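Local coordinates for MHC class I-like protein MILL2 (Mus musculus, PDB 6A97) that binds to heparan sulfate proteoglycans on the surface of fibroblasts, as a GPI-anchored member of the MHC class I family, at residues Thr200-Tyr212 with Cys278-Ala291. Numbering follows the deposited sequence.
Sequences TGPPMVTVTCRNY and CNLRHGNHSIMQTA
Pro203 packs against two histidines where the two sheets of the alpha-3 immunoglobulin C1-set sandwich face each other. Its CD sits squarely over the His285 ring, 3.6 Å from the centroid and 1° off the normal, a CH-pi contact. Its CG meets the edge of the His282 ring, 3.4 Å from CD2, and its CB rests on Leu280 CD2. Farther along, with CG1 anti to the backbone N (chi1 174°), Val205 CG2 is the branch turned to Leu280, 3.6 Å from its CB and close to Ile287 CG2. Val207 divides its methyls: CG1 lies 3.9 Å from Ala291 CB, while CG2 passes alongside the Gln289 chain and approaches Cys278 CB. Strands 204-210 and 285-290 run nearly parallel at 19°, their axes 7.5 Å apart; 285-290 is last in its sheet within this chain, but the sheet runs on into a strand of another protein chain. Cys278 is disulfide-bonded to Cys221 of the facing sheet, and His282 is hydrogen-bonded through ND1 with Glu230 O and NE2 with Tyr227 N. A type II' turn from His282 to His285 joins strands 276-282 and 285-290 in a hairpin, which Asn279 ties together: its ND2 donates to Ser286 OG and, from above the carbonyl plane, to Ile287 O at 2.7 Å.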
# COMPACT_ATOMS: atom_id res chain seq x y z
N THR A 200 15.70 10.33 -12.89
CA THR A 200 14.51 9.52 -12.64
C THR A 200 14.88 8.24 -11.90
O THR A 200 15.37 8.28 -10.77
CB THR A 200 13.77 9.19 -13.96
OG1 THR A 200 14.33 8.01 -14.55
CG2 THR A 200 13.89 10.36 -14.94
N GLY A 201 14.63 7.10 -12.53
CA GLY A 201 14.96 5.81 -11.95
C GLY A 201 13.75 5.13 -11.33
O GLY A 201 12.75 5.78 -11.02
N PRO A 202 13.84 3.81 -11.15
CA PRO A 202 12.77 3.03 -10.53
C PRO A 202 12.84 3.06 -9.01
O PRO A 202 13.90 3.35 -8.46
CB PRO A 202 13.03 1.62 -11.06
CG PRO A 202 14.52 1.56 -11.17
CD PRO A 202 14.96 2.95 -11.58
N PRO A 203 11.72 2.75 -8.33
CA PRO A 203 11.76 2.57 -6.88
C PRO A 203 12.65 1.39 -6.52
O PRO A 203 12.91 0.54 -7.37
CB PRO A 203 10.30 2.27 -6.51
CG PRO A 203 9.49 2.69 -7.70
CD PRO A 203 10.38 2.51 -8.89
N MET A 204 13.11 1.33 -5.27
CA MET A 204 13.87 0.18 -4.81
C MET A 204 13.42 -0.22 -3.41
O MET A 204 12.88 0.60 -2.66
CB MET A 204 15.37 0.48 -4.82
CG MET A 204 15.82 1.42 -3.73
SD MET A 204 17.62 1.53 -3.63
CE MET A 204 18.02 -0.09 -2.98
N VAL A 205 13.63 -1.48 -3.07
CA VAL A 205 13.24 -2.00 -1.76
C VAL A 205 14.43 -2.66 -1.08
O VAL A 205 15.21 -3.35 -1.73
CB VAL A 205 12.09 -3.02 -1.89
CG1 VAL A 205 11.79 -3.67 -0.55
CG2 VAL A 205 10.85 -2.35 -2.45
N THR A 206 14.58 -2.42 0.22
CA THR A 206 15.55 -3.15 1.01
C THR A 206 14.85 -3.85 2.17
O THR A 206 13.81 -3.39 2.66
CB THR A 206 16.65 -2.24 1.58
OG1 THR A 206 16.07 -1.33 2.53
CG2 THR A 206 17.34 -1.46 0.47
N VAL A 207 15.41 -4.97 2.61
CA VAL A 207 14.92 -5.67 3.79
C VAL A 207 16.07 -5.87 4.76
O VAL A 207 17.10 -6.43 4.39
CB VAL A 207 14.30 -7.03 3.44
CG1 VAL A 207 13.96 -7.80 4.70
CG2 VAL A 207 13.07 -6.84 2.56
N THR A 208 15.90 -5.42 6.00
CA THR A 208 16.92 -5.63 7.02
C THR A 208 16.34 -6.43 8.19
O THR A 208 15.14 -6.41 8.43
CB THR A 208 17.49 -4.31 7.55
OG1 THR A 208 16.45 -3.54 8.16
CG2 THR A 208 18.12 -3.51 6.42
N CYS A 209 17.22 -7.12 8.90
CA CYS A 209 16.83 -7.92 10.05
C CYS A 209 17.59 -7.47 11.29
O CYS A 209 18.76 -7.10 11.20
CB CYS A 209 17.08 -9.41 9.79
SG CYS A 209 16.55 -10.00 8.17
N ARG A 210 16.94 -7.51 12.44
CA ARG A 210 17.60 -7.23 13.70
C ARG A 210 17.09 -8.15 14.80
O ARG A 210 15.89 -8.35 14.96
CB ARG A 210 17.40 -5.76 14.10
CG ARG A 210 17.97 -5.44 15.48
CD ARG A 210 17.82 -3.97 15.84
NE ARG A 210 19.00 -3.47 16.53
CZ ARG A 210 18.97 -2.67 17.59
NH1 ARG A 210 20.10 -2.27 18.16
NH2 ARG A 210 17.81 -2.27 18.09
N ASN A 211 18.02 -8.73 15.56
CA ASN A 211 17.65 -9.58 16.69
C ASN A 211 17.11 -8.75 17.85
O ASN A 211 17.80 -8.54 18.85
CB ASN A 211 18.84 -10.42 17.14
CG ASN A 211 19.28 -11.42 16.08
OD1 ASN A 211 18.45 -12.03 15.41
ND2 ASN A 211 20.59 -11.59 15.93
N TYR A 212 15.89 -8.27 17.70
CA TYR A 212 15.27 -7.37 18.66
C TYR A 212 13.76 -7.35 18.48
O TYR A 212 13.28 -7.34 17.34
CB TYR A 212 15.84 -5.95 18.52
CG TYR A 212 15.34 -4.96 19.54
CD1 TYR A 212 14.21 -4.18 19.29
CD2 TYR A 212 15.99 -4.80 20.76
CE1 TYR A 212 13.75 -3.27 20.22
CE2 TYR A 212 15.53 -3.89 21.70
CZ TYR A 212 14.41 -3.13 21.43
OH TYR A 212 13.95 -2.23 22.36
N CYS A 278 8.41 -8.87 1.43
CA CYS A 278 7.84 -7.53 1.37
C CYS A 278 7.52 -7.15 -0.07
O CYS A 278 8.35 -7.30 -0.95
CB CYS A 278 8.80 -6.50 1.97
SG CYS A 278 8.13 -4.83 2.02
N ASN A 279 6.31 -6.64 -0.30
CA ASN A 279 5.90 -6.28 -1.65
C ASN A 279 5.53 -4.80 -1.75
O ASN A 279 4.62 -4.32 -1.06
CB ASN A 279 4.72 -7.15 -2.08
CG ASN A 279 4.30 -6.90 -3.52
OD1 ASN A 279 3.16 -7.17 -3.91
ND2 ASN A 279 5.23 -6.39 -4.34
N LEU A 280 6.26 -4.08 -2.60
CA LEU A 280 5.99 -2.67 -2.83
C LEU A 280 5.16 -2.46 -4.09
O LEU A 280 5.46 -3.02 -5.14
CB LEU A 280 7.30 -1.88 -2.96
CG LEU A 280 7.14 -0.46 -3.53
CD1 LEU A 280 6.52 0.48 -2.51
CD2 LEU A 280 8.47 0.08 -4.06
N ARG A 281 4.11 -1.66 -3.97
CA ARG A 281 3.40 -1.14 -5.14
C ARG A 281 3.60 0.37 -5.22
O ARG A 281 3.32 1.09 -4.26
CB ARG A 281 1.91 -1.48 -5.08
CG ARG A 281 1.04 -0.62 -5.98
CD ARG A 281 1.15 -1.06 -7.44
NE ARG A 281 0.44 -0.15 -8.34
CZ ARG A 281 -0.87 -0.19 -8.57
NH1 ARG A 281 -1.63 -1.09 -7.96
NH2 ARG A 281 -1.42 0.67 -9.42
N HIS A 282 4.12 0.84 -6.34
CA HIS A 282 4.28 2.28 -6.56
C HIS A 282 4.15 2.61 -8.03
O HIS A 282 4.98 2.19 -8.84
CB HIS A 282 5.63 2.77 -6.03
CG HIS A 282 5.92 4.21 -6.36
ND1 HIS A 282 5.14 5.24 -5.89
CD2 HIS A 282 6.88 4.77 -7.14
CE1 HIS A 282 5.62 6.39 -6.35
NE2 HIS A 282 6.67 6.13 -7.11
N GLY A 283 3.11 3.36 -8.37
CA GLY A 283 2.84 3.67 -9.76
C GLY A 283 2.57 2.40 -10.53
O GLY A 283 1.68 1.62 -10.17
N ASN A 284 3.34 2.18 -11.58
CA ASN A 284 3.17 0.99 -12.41
C ASN A 284 4.04 -0.16 -11.93
O ASN A 284 3.97 -1.26 -12.48
CB ASN A 284 3.49 1.30 -13.87
CG ASN A 284 2.59 2.36 -14.46
OD1 ASN A 284 1.51 2.64 -13.94
ND2 ASN A 284 3.02 2.95 -15.57
N HIS A 285 4.86 0.10 -10.91
CA HIS A 285 5.80 -0.89 -10.40
C HIS A 285 5.23 -1.79 -9.31
O HIS A 285 4.50 -1.33 -8.43
CB HIS A 285 7.05 -0.21 -9.83
CG HIS A 285 7.80 0.63 -10.83
ND1 HIS A 285 8.96 0.19 -11.44
CD2 HIS A 285 7.57 1.87 -11.30
CE1 HIS A 285 9.40 1.13 -12.25
NE2 HIS A 285 8.57 2.16 -12.19
N SER A 286 5.58 -3.06 -9.37
CA SER A 286 5.42 -3.96 -8.23
C SER A 286 6.74 -4.67 -8.01
O SER A 286 7.29 -5.28 -8.94
CB SER A 286 4.28 -4.95 -8.45
OG SER A 286 4.20 -5.87 -7.37
N ILE A 287 7.25 -4.57 -6.80
CA ILE A 287 8.55 -5.14 -6.45
C ILE A 287 8.41 -5.98 -5.20
O ILE A 287 7.77 -5.55 -4.24
CB ILE A 287 9.61 -4.04 -6.20
CG1 ILE A 287 9.72 -3.10 -7.40
CG2 ILE A 287 10.97 -4.67 -5.90
CD1 ILE A 287 10.73 -1.99 -7.22
N MET A 288 9.01 -7.17 -5.19
CA MET A 288 8.98 -8.01 -4.00
C MET A 288 10.37 -8.45 -3.58
O MET A 288 11.20 -8.83 -4.42
CB MET A 288 8.09 -9.23 -4.23
CG MET A 288 7.84 -10.03 -2.96
SD MET A 288 6.24 -10.85 -2.97
CE MET A 288 6.45 -12.01 -4.33
N GLN A 289 10.65 -8.39 -2.29
CA GLN A 289 11.90 -8.92 -1.77
C GLN A 289 11.65 -9.80 -0.55
O GLN A 289 10.95 -9.42 0.38
CB GLN A 289 12.86 -7.79 -1.40
CG GLN A 289 14.18 -8.29 -0.86
CD GLN A 289 15.29 -7.28 -0.99
OE1 GLN A 289 15.21 -6.36 -1.81
NE2 GLN A 289 16.34 -7.45 -0.19
N THR A 290 12.25 -10.99 -0.58
CA THR A 290 12.11 -11.97 0.50
C THR A 290 13.19 -11.77 1.55
O THR A 290 14.34 -11.47 1.23
CB THR A 290 12.18 -13.41 -0.05
OG1 THR A 290 11.18 -13.58 -1.07
CG2 THR A 290 11.95 -14.43 1.06
N ALA A 291 12.82 -11.92 2.82
CA ALA A 291 13.76 -11.78 3.92
C ALA A 291 14.66 -13.01 4.03
O ALA A 291 14.22 -14.13 3.79
CB ALA A 291 13.02 -11.54 5.23